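Local coordinates for protein diaminopimelate decarboxylase (Methanocaldococcus jannaschii, PDB 1TWI) that uses pyridoxal 5'-phosphate to decarboxylate meso-diaminopimelate to L-lysine, the last step of lysine biosynthesis by the diaminopimelate pathway, at residues A[184-197]-A[230-242]. Numbering follows the deposited sequence.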
loop_
_atom_site.group_PDB
_atom_site.type_symbol
_atom_site.label_atom_id
_atom_site.label_comp_id
_atom_site.label_asym_id
_atom_site.label_seq_id
_atom_site.Cartn_x
_atom_site.Cartn_y
_atom_site.Cartn_z
ATOM N N VAL A 184 6.794 -22.107 21.758
ATOM C CA VAL A 184 7.615 -22.750 22.771
ATOM C C VAL A 184 6.752 -23.590 23.749
ATOM O O VAL A 184 7.065 -24.754 24.032
ATOM C CB VAL A 184 8.380 -21.720 23.629
ATOM C CG1 VAL A 184 8.976 -22.424 24.930
ATOM C CG2 VAL A 184 9.559 -21.096 22.811
ATOM N N GLU A 185 5.681 -23.002 24.254
ATOM C CA GLU A 185 4.912 -23.680 25.302
ATOM C C GLU A 185 4.368 -25.038 24.975
ATOM O O GLU A 185 4.467 -25.963 25.814
ATOM C CB GLU A 185 3.766 -22.790 25.823
ATOM C CG GLU A 185 3.660 -22.928 27.327
ATOM C CD GLU A 185 2.323 -22.438 27.930
ATOM O OE1 GLU A 185 2.117 -22.717 29.156
ATOM O OE2 GLU A 185 1.524 -21.800 27.193
ATOM N N SER A 186 3.807 -25.171 23.769
ATOM C CA SER A 186 3.230 -26.435 23.309
ATOM C C SER A 186 4.302 -27.475 22.950
ATOM O O SER A 186 3.954 -28.605 22.619
ATOM C CB SER A 186 2.378 -26.171 22.072
ATOM O OG SER A 186 3.226 -25.619 21.027
ATOM N N GLY A 187 5.589 -27.084 23.002
ATOM C CA GLY A 187 6.673 -28.004 22.673
ATOM C C GLY A 187 7.158 -28.022 21.223
ATOM O O GLY A 187 8.081 -28.786 20.873
ATOM N N ILE A 188 6.536 -27.199 20.369
ATOM C CA ILE A 188 6.922 -27.157 18.957
ATOM C C ILE A 188 8.341 -26.680 18.743
ATOM O O ILE A 188 9.101 -27.262 17.973
ATOM C CB ILE A 188 5.925 -26.282 18.165
ATOM C CG1 ILE A 188 4.572 -26.982 18.178
ATOM C CG2 ILE A 188 6.425 -26.050 16.685
ATOM C CD1 ILE A 188 3.496 -26.177 17.450
ATOM N N ALA A 189 8.731 -25.611 19.416
ATOM C CA ALA A 189 10.077 -25.125 19.204
ATOM C C ALA A 189 11.142 -26.188 19.623
ATOM O O ALA A 189 12.154 -26.394 18.921
ATOM C CB ALA A 189 10.284 -23.732 19.972
ATOM N N MET A 190 10.929 -26.865 20.742
ATOM C CA MET A 190 11.897 -27.889 21.158
ATOM C C MET A 190 11.898 -29.053 20.131
ATOM O O MET A 190 12.948 -29.613 19.789
ATOM C CB MET A 190 11.546 -28.430 22.553
ATOM C CG MET A 190 12.475 -29.578 23.046
ATOM S SD MET A 190 14.137 -29.021 23.382
ATOM C CE MET A 190 13.936 -27.979 24.993
ATOM N N LYS A 191 10.710 -29.436 19.659
ATOM C CA LYS A 191 10.635 -30.524 18.656
ATOM C C LYS A 191 11.433 -30.146 17.379
ATOM O O LYS A 191 12.211 -30.954 16.851
ATOM C CB LYS A 191 9.180 -30.788 18.302
ATOM C CG LYS A 191 8.910 -31.873 17.249
ATOM C CD LYS A 191 7.370 -31.924 17.077
ATOM C CE LYS A 191 6.976 -32.217 15.628
ATOM N NZ LYS A 191 6.972 -33.652 15.265
ATOM N N ALA A 192 11.267 -28.901 16.914
ATOM C CA ALA A 192 11.973 -28.467 15.712
ATOM C C ALA A 192 13.488 -28.500 15.902
ATOM O O ALA A 192 14.244 -28.964 15.029
ATOM C CB ALA A 192 11.513 -27.029 15.290
ATOM N N ILE A 193 13.962 -27.985 17.025
ATOM C CA ILE A 193 15.391 -27.966 17.231
ATOM C C ILE A 193 15.947 -29.391 17.407
ATOM O O ILE A 193 17.064 -29.679 16.942
ATOM C CB ILE A 193 15.761 -27.070 18.470
ATOM C CG1 ILE A 193 15.430 -25.606 18.125
ATOM C CG2 ILE A 193 17.238 -27.271 18.889
ATOM C CD1 ILE A 193 15.508 -24.704 19.290
ATOM N N LYS A 194 15.212 -30.276 18.085
ATOM C CA LYS A 194 15.750 -31.638 18.242
ATOM C C LYS A 194 15.765 -32.329 16.855
ATOM O O LYS A 194 16.680 -33.103 16.558
ATOM C CB LYS A 194 14.897 -32.413 19.269
ATOM C CG LYS A 194 15.371 -32.111 20.695
ATOM C CD LYS A 194 14.595 -32.904 21.746
ATOM C CE LYS A 194 15.276 -32.722 23.077
ATOM N NZ LYS A 194 14.688 -33.624 24.128
ATOM N N MET A 195 14.755 -32.038 16.028
ATOM C CA MET A 195 14.734 -32.572 14.655
ATOM C C MET A 195 15.958 -32.081 13.898
ATOM O O MET A 195 16.641 -32.853 13.203
ATOM C CB MET A 195 13.466 -32.106 13.895
ATOM C CG MET A 195 12.191 -32.791 14.386
ATOM S SD MET A 195 10.762 -32.407 13.315
ATOM C CE MET A 195 11.589 -32.296 11.649
ATOM N N ALA A 196 16.262 -30.779 14.009
ATOM C CA ALA A 196 17.412 -30.258 13.283
ATOM C C ALA A 196 18.714 -30.913 13.736
ATOM O O ALA A 196 19.620 -31.081 12.932
ATOM C CB ALA A 196 17.538 -28.706 13.469
ATOM N N LEU A 197 18.830 -31.235 15.018
ATOM C CA LEU A 197 20.098 -31.845 15.477
ATOM C C LEU A 197 20.291 -33.247 14.889
ATOM O O LEU A 197 21.422 -33.706 14.784
ATOM C CB LEU A 197 20.137 -31.897 17.005
ATOM C CG LEU A 197 20.221 -30.492 17.621
ATOM C CD1 LEU A 197 19.866 -30.527 19.090
ATOM C CD2 LEU A 197 21.565 -29.944 17.425
ATOM N N ASP A 230 14.844 -18.115 29.233
ATOM C CA ASP A 230 14.327 -19.282 29.935
ATOM C C ASP A 230 14.344 -20.465 28.957
ATOM O O ASP A 230 14.604 -21.612 29.343
ATOM C CB ASP A 230 12.869 -19.092 30.372
ATOM C CG ASP A 230 12.711 -18.156 31.598
ATOM O OD1 ASP A 230 13.705 -17.803 32.248
ATOM O OD2 ASP A 230 11.562 -17.817 31.880
ATOM N N PHE A 231 14.036 -20.205 27.688
ATOM C CA PHE A 231 14.033 -21.312 26.717
ATOM C C PHE A 231 15.478 -21.782 26.435
ATOM O O PHE A 231 15.720 -22.983 26.201
ATOM C CB PHE A 231 13.283 -20.913 25.418
ATOM C CG PHE A 231 13.150 -22.054 24.425
ATOM C CD1 PHE A 231 12.376 -23.161 24.745
ATOM C CD2 PHE A 231 13.843 -22.033 23.213
ATOM C CE1 PHE A 231 12.278 -24.285 23.858
ATOM C CE2 PHE A 231 13.765 -23.151 22.298
ATOM C CZ PHE A 231 12.964 -24.267 22.656
ATOM N N VAL A 232 16.433 -20.860 26.443
ATOM C CA VAL A 232 17.835 -21.256 26.234
ATOM C C VAL A 232 18.239 -22.179 27.398
ATOM O O VAL A 232 18.988 -23.161 27.212
ATOM C CB VAL A 232 18.775 -19.988 26.098
ATOM C CG1 VAL A 232 20.211 -20.400 25.942
ATOM C CG2 VAL A 232 18.397 -19.198 24.763
ATOM N N VAL A 233 17.735 -21.885 28.597
ATOM C CA VAL A 233 18.035 -22.757 29.757
ATOM C C VAL A 233 17.383 -24.127 29.499
ATOM O O VAL A 233 18.031 -25.169 29.669
ATOM C CB VAL A 233 17.492 -22.176 31.107
ATOM C CG1 VAL A 233 17.661 -23.223 32.244
ATOM C CG2 VAL A 233 18.264 -20.906 31.472
ATOM N N GLU A 234 16.113 -24.140 29.105
ATOM C CA GLU A 234 15.440 -25.406 28.785
ATOM C C GLU A 234 16.236 -26.233 27.738
ATOM O O GLU A 234 16.369 -27.471 27.869
ATOM C CB GLU A 234 14.020 -25.147 28.283
ATOM C CG GLU A 234 13.177 -26.428 28.036
ATOM C CD GLU A 234 11.747 -26.141 27.524
ATOM O OE1 GLU A 234 11.031 -27.113 27.139
ATOM O OE2 GLU A 234 11.319 -24.959 27.490
ATOM N N LEU A 235 16.790 -25.570 26.718
ATOM C CA LEU A 235 17.582 -26.285 25.717
ATOM C C LEU A 235 18.845 -26.870 26.360
ATOM O O LEU A 235 19.233 -28.015 26.093
ATOM C CB LEU A 235 17.972 -25.343 24.574
ATOM C CG LEU A 235 16.853 -25.043 23.587
ATOM C CD1 LEU A 235 17.323 -23.867 22.733
ATOM C CD2 LEU A 235 16.531 -26.280 22.694
ATOM N N LYS A 236 19.486 -26.083 27.206
ATOM C CA LYS A 236 20.711 -26.518 27.869
ATOM C C LYS A 236 20.448 -27.781 28.740
ATOM O O LYS A 236 21.297 -28.661 28.819
ATOM C CB LYS A 236 21.265 -25.386 28.738
ATOM C CG LYS A 236 22.620 -25.721 29.357
ATOM C CD LYS A 236 23.673 -25.725 28.281
ATOM C CE LYS A 236 24.988 -26.211 28.793
ATOM N NZ LYS A 236 25.712 -25.045 29.222
ATOM N N GLU A 237 19.292 -27.854 29.394
ATOM C CA GLU A 237 18.944 -29.048 30.163
ATOM C C GLU A 237 18.862 -30.271 29.229
ATOM O O GLU A 237 19.061 -31.424 29.671
ATOM C CB GLU A 237 17.605 -28.864 30.884
ATOM C CG GLU A 237 17.687 -27.852 32.037
ATOM C CD GLU A 237 16.327 -27.307 32.494
ATOM O OE1 GLU A 237 16.298 -26.651 33.559
ATOM O OE2 GLU A 237 15.284 -27.503 31.800
ATOM N N GLU A 238 18.541 -30.053 27.954
ATOM C CA GLU A 238 18.534 -31.179 27.018
ATOM C C GLU A 238 19.929 -31.399 26.391
ATOM O O GLU A 238 20.075 -32.150 25.430
ATOM C CB GLU A 238 17.511 -30.953 25.892
ATOM C CG GLU A 238 16.082 -30.765 26.402
ATOM C CD GLU A 238 15.635 -31.967 27.225
ATOM O OE1 GLU A 238 15.586 -33.068 26.689
ATOM O OE2 GLU A 238 15.341 -31.803 28.409
ATOM N N GLY A 239 20.960 -30.748 26.906
ATOM C CA GLY A 239 22.291 -30.916 26.303
ATOM C C GLY A 239 22.493 -30.087 25.034
ATOM O O GLY A 239 23.452 -30.292 24.280
ATOM N N ILE A 240 21.605 -29.108 24.795
ATOM C CA ILE A 240 21.703 -28.288 23.579
ATOM C C ILE A 240 22.240 -26.869 23.877
ATOM O O ILE A 240 21.675 -26.176 24.729
ATOM C CB ILE A 240 20.287 -28.237 22.896
ATOM C CG1 ILE A 240 19.859 -29.674 22.533
ATOM C CG2 ILE A 240 20.309 -27.294 21.621
ATOM C CD1 ILE A 240 18.326 -29.825 22.194
ATOM N N GLU A 241 23.311 -26.452 23.185
ATOM C CA GLU A 241 23.922 -25.131 23.354
ATOM C C GLU A 241 23.557 -24.189 22.221
ATOM O O GLU A 241 23.471 -24.590 21.052
ATOM C CB GLU A 241 25.454 -25.216 23.419
ATOM C CG GLU A 241 25.979 -25.858 24.693
ATOM C CD GLU A 241 27.469 -25.514 24.899
ATOM O OE1 GLU A 241 28.256 -25.663 23.911
ATOM O OE2 GLU A 241 27.840 -25.076 26.034
ATOM N N ILE A 242 23.370 -22.936 22.594
ATOM C CA ILE A 242 22.978 -21.870 21.657
ATOM C C ILE A 242 24.088 -20.808 21.440
ATOM O O ILE A 242 24.482 -20.126 22.370
ATOM C CB ILE A 242 21.684 -21.216 22.217
ATOM C CG1 ILE A 242 20.546 -22.236 22.163
ATOM C CG2 ILE A 242 21.294 -19.946 21.384
ATOM C CD1 ILE A 242 20.248 -22.665 20.648
#
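Two consecutive outer helices of the TIM-barrel domain meet here, Phe231 of helix 219-237 packing against the first turns of helix 188-198 and the turn before it. Val184 CG2 lies over one face of the Phe231 ring in a CH-pi contact, 4.1 Å from the ring centroid. Ile193 CD1 comes to the ring edge, in its plane, 3.8 Å from Phe231 CE2. Ala189 CB touches Phe231 CZ at 3.8 Å.

Met190 starts with CG anti to its backbone N (chi1 177°), then bends at chi2 and chi3. The bends bring Met190 CE to 3.5 Å from Glu234 CG, while Met190 SD packs 3.7 Å from Leu235 CD2. Farther along, Leu197 CD1 sits 3.5 Å from Ile240 CD1. Helix 219-237 ends in a Schellman motif with Gly239 at C-prime, and Ile240 N closes it by bonding to Leu235 O.

On the outer side, the extended chain of Lys194 crosses Glu238 nearly at a right angle. Lys194 NZ makes a salt bridge to Glu238 OE1 at 2.8 Å, on the anti side of the carboxylate and 31° out of its plane.

The helix segments cross at -47°. Beneath them, Phe231 and Val184 rest on Ile159 and Ile193 on Phe157, both of barrel strand 153-160, and Leu197 touches Val204 of strand 202-208.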